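Local coordinates for protein agmatine N-acetyltransferase (PDB 7CIW) that transfers the acetyl group of acetyl-CoA to agmatine and probably also acylates arylalkylamines such as dopamine and serotonin, as a GNAT-fold enzyme, at residues A[104-109]-A[189-194]. The protein carries 1 engineered substitution. Residues are numbered along the deposited sequence; the frame is centred on the assembly and turned at random.
Sequences LHLLSA and VDHLDA
The imidazole of His191 reaches from an irregular loop to the flank of the helix that carries Leu106 and Ala109, and His191 contributes 78 of the 143 Å² buried between the two segments. In van der Waals contact, His191 NE2 comes within 3.7 Å of Leu106 CA, while CD2 of the ring lies 4.1 Å from Leu106 CD1, the two side chains crossing at a slant. Toward the next turn, His191 CE1 touches Ala109 CB at 3.8 Å. CG anti to the backbone N (chi1 -174°) extends the ring so that its NE2, CE1 and CD2 atoms meet the helix.

No hydrogen bond joins the segments: His191 NE2 stays 3.9 Å from His105 O, which already accepts the helical bond from Ala109 N (3.1 Å). His105 ND1 is hydrogen-bonded to Gly101 O within its own helix. An alanine in place of His191 would probably open a gap beside Leu106 and Ala109 and remove the contacts that join 189-194 to 104-109.

Backbone hydrogen bonds to Val199 tie His191 across the loop, and Leu106 also packs on Ile200 and Leu36. The contact thus joins helix 99-114 to the loop linking strands 181-187 and 208-215 of the GNAT fold; the side chain of Leu106 lies about 7 Å from the bound N-acetylagmatine, consistent with a place behind the pocket's first shell.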
# COMPACT_ATOMS: atom_id res chain seq x y z
N LEU A 104 2.33 -8.40 -8.71
CA LEU A 104 3.60 -7.71 -8.93
C LEU A 104 3.73 -7.19 -10.36
O LEU A 104 4.32 -6.13 -10.58
CB LEU A 104 4.77 -8.63 -8.61
CG LEU A 104 5.24 -8.61 -7.16
CD1 LEU A 104 6.29 -9.68 -6.97
CD2 LEU A 104 5.76 -7.24 -6.77
N HIS A 105 3.20 -7.91 -11.35
CA HIS A 105 3.34 -7.40 -12.71
C HIS A 105 2.55 -6.11 -12.90
O HIS A 105 3.03 -5.19 -13.57
CB HIS A 105 2.92 -8.47 -13.72
CG HIS A 105 4.06 -9.34 -14.16
ND1 HIS A 105 4.35 -10.54 -13.56
CD2 HIS A 105 4.99 -9.17 -15.13
CE1 HIS A 105 5.40 -11.09 -14.15
NE2 HIS A 105 5.81 -10.27 -15.10
N LEU A 106 1.38 -5.98 -12.26
CA LEU A 106 0.68 -4.70 -12.31
C LEU A 106 1.45 -3.63 -11.54
O LEU A 106 1.68 -2.53 -12.04
CB LEU A 106 -0.74 -4.83 -11.77
CG LEU A 106 -1.50 -3.50 -11.85
CD1 LEU A 106 -2.86 -3.68 -12.49
CD2 LEU A 106 -1.60 -2.76 -10.51
N LEU A 107 1.87 -3.94 -10.31
CA LEU A 107 2.57 -2.94 -9.50
C LEU A 107 3.86 -2.50 -10.17
O LEU A 107 4.27 -1.33 -10.07
CB LEU A 107 2.84 -3.51 -8.11
CG LEU A 107 1.59 -3.67 -7.24
CD1 LEU A 107 1.95 -4.34 -5.91
CD2 LEU A 107 0.90 -2.34 -7.01
N SER A 108 4.54 -3.42 -10.86
CA SER A 108 5.78 -3.06 -11.53
C SER A 108 5.52 -2.18 -12.74
O SER A 108 6.28 -1.25 -13.01
CB SER A 108 6.54 -4.33 -11.93
OG SER A 108 7.67 -4.05 -12.74
N ALA A 109 4.46 -2.47 -13.50
CA ALA A 109 4.09 -1.57 -14.59
C ALA A 109 3.85 -0.16 -14.07
O ALA A 109 4.28 0.82 -14.70
CB ALA A 109 2.85 -2.09 -15.32
N VAL A 189 -8.77 -2.84 -17.17
CA VAL A 189 -9.08 -3.51 -18.44
C VAL A 189 -7.96 -3.36 -19.46
O VAL A 189 -7.91 -4.13 -20.43
CB VAL A 189 -10.39 -2.99 -19.05
CG1 VAL A 189 -11.57 -3.32 -18.16
CG2 VAL A 189 -10.30 -1.50 -19.31
N ASP A 190 -7.08 -2.38 -19.29
CA ASP A 190 -5.99 -2.12 -20.23
C ASP A 190 -4.74 -2.92 -19.92
O ASP A 190 -3.79 -2.86 -20.70
CB ASP A 190 -5.62 -0.63 -20.22
CG ASP A 190 -6.73 0.27 -20.76
OD1 ASP A 190 -7.60 -0.22 -21.52
OD2 ASP A 190 -6.71 1.48 -20.44
N HIS A 191 -4.70 -3.66 -18.80
CA HIS A 191 -3.48 -4.34 -18.37
C HIS A 191 -3.61 -5.85 -18.60
O HIS A 191 -4.35 -6.53 -17.88
CB HIS A 191 -3.14 -4.04 -16.91
CG HIS A 191 -1.82 -4.61 -16.50
ND1 HIS A 191 -0.62 -4.04 -16.88
CD2 HIS A 191 -1.50 -5.72 -15.78
CE1 HIS A 191 0.38 -4.76 -16.40
NE2 HIS A 191 -0.13 -5.79 -15.74
N LEU A 192 -2.89 -6.37 -19.59
CA LEU A 192 -2.94 -7.79 -19.93
C LEU A 192 -1.63 -8.48 -19.56
O LEU A 192 -0.61 -7.83 -19.36
CB LEU A 192 -3.18 -7.99 -21.43
CG LEU A 192 -4.28 -7.14 -22.04
CD1 LEU A 192 -4.35 -7.45 -23.53
CD2 LEU A 192 -5.59 -7.46 -21.35
N ASP A 193 -1.68 -9.81 -19.49
CA ASP A 193 -0.45 -10.57 -19.41
C ASP A 193 -0.00 -10.95 -20.82
O ASP A 193 -0.66 -10.62 -21.81
CB ASP A 193 -0.60 -11.79 -18.49
CG ASP A 193 -1.50 -12.88 -19.05
OD1 ASP A 193 -1.82 -12.89 -20.26
OD2 ASP A 193 -1.86 -13.79 -18.26
N ALA A 194 1.12 -11.67 -20.92
CA ALA A 194 1.72 -11.94 -22.22
C ALA A 194 0.82 -12.77 -23.12
O ALA A 194 0.95 -12.70 -24.34
CB ALA A 194 3.07 -12.65 -22.05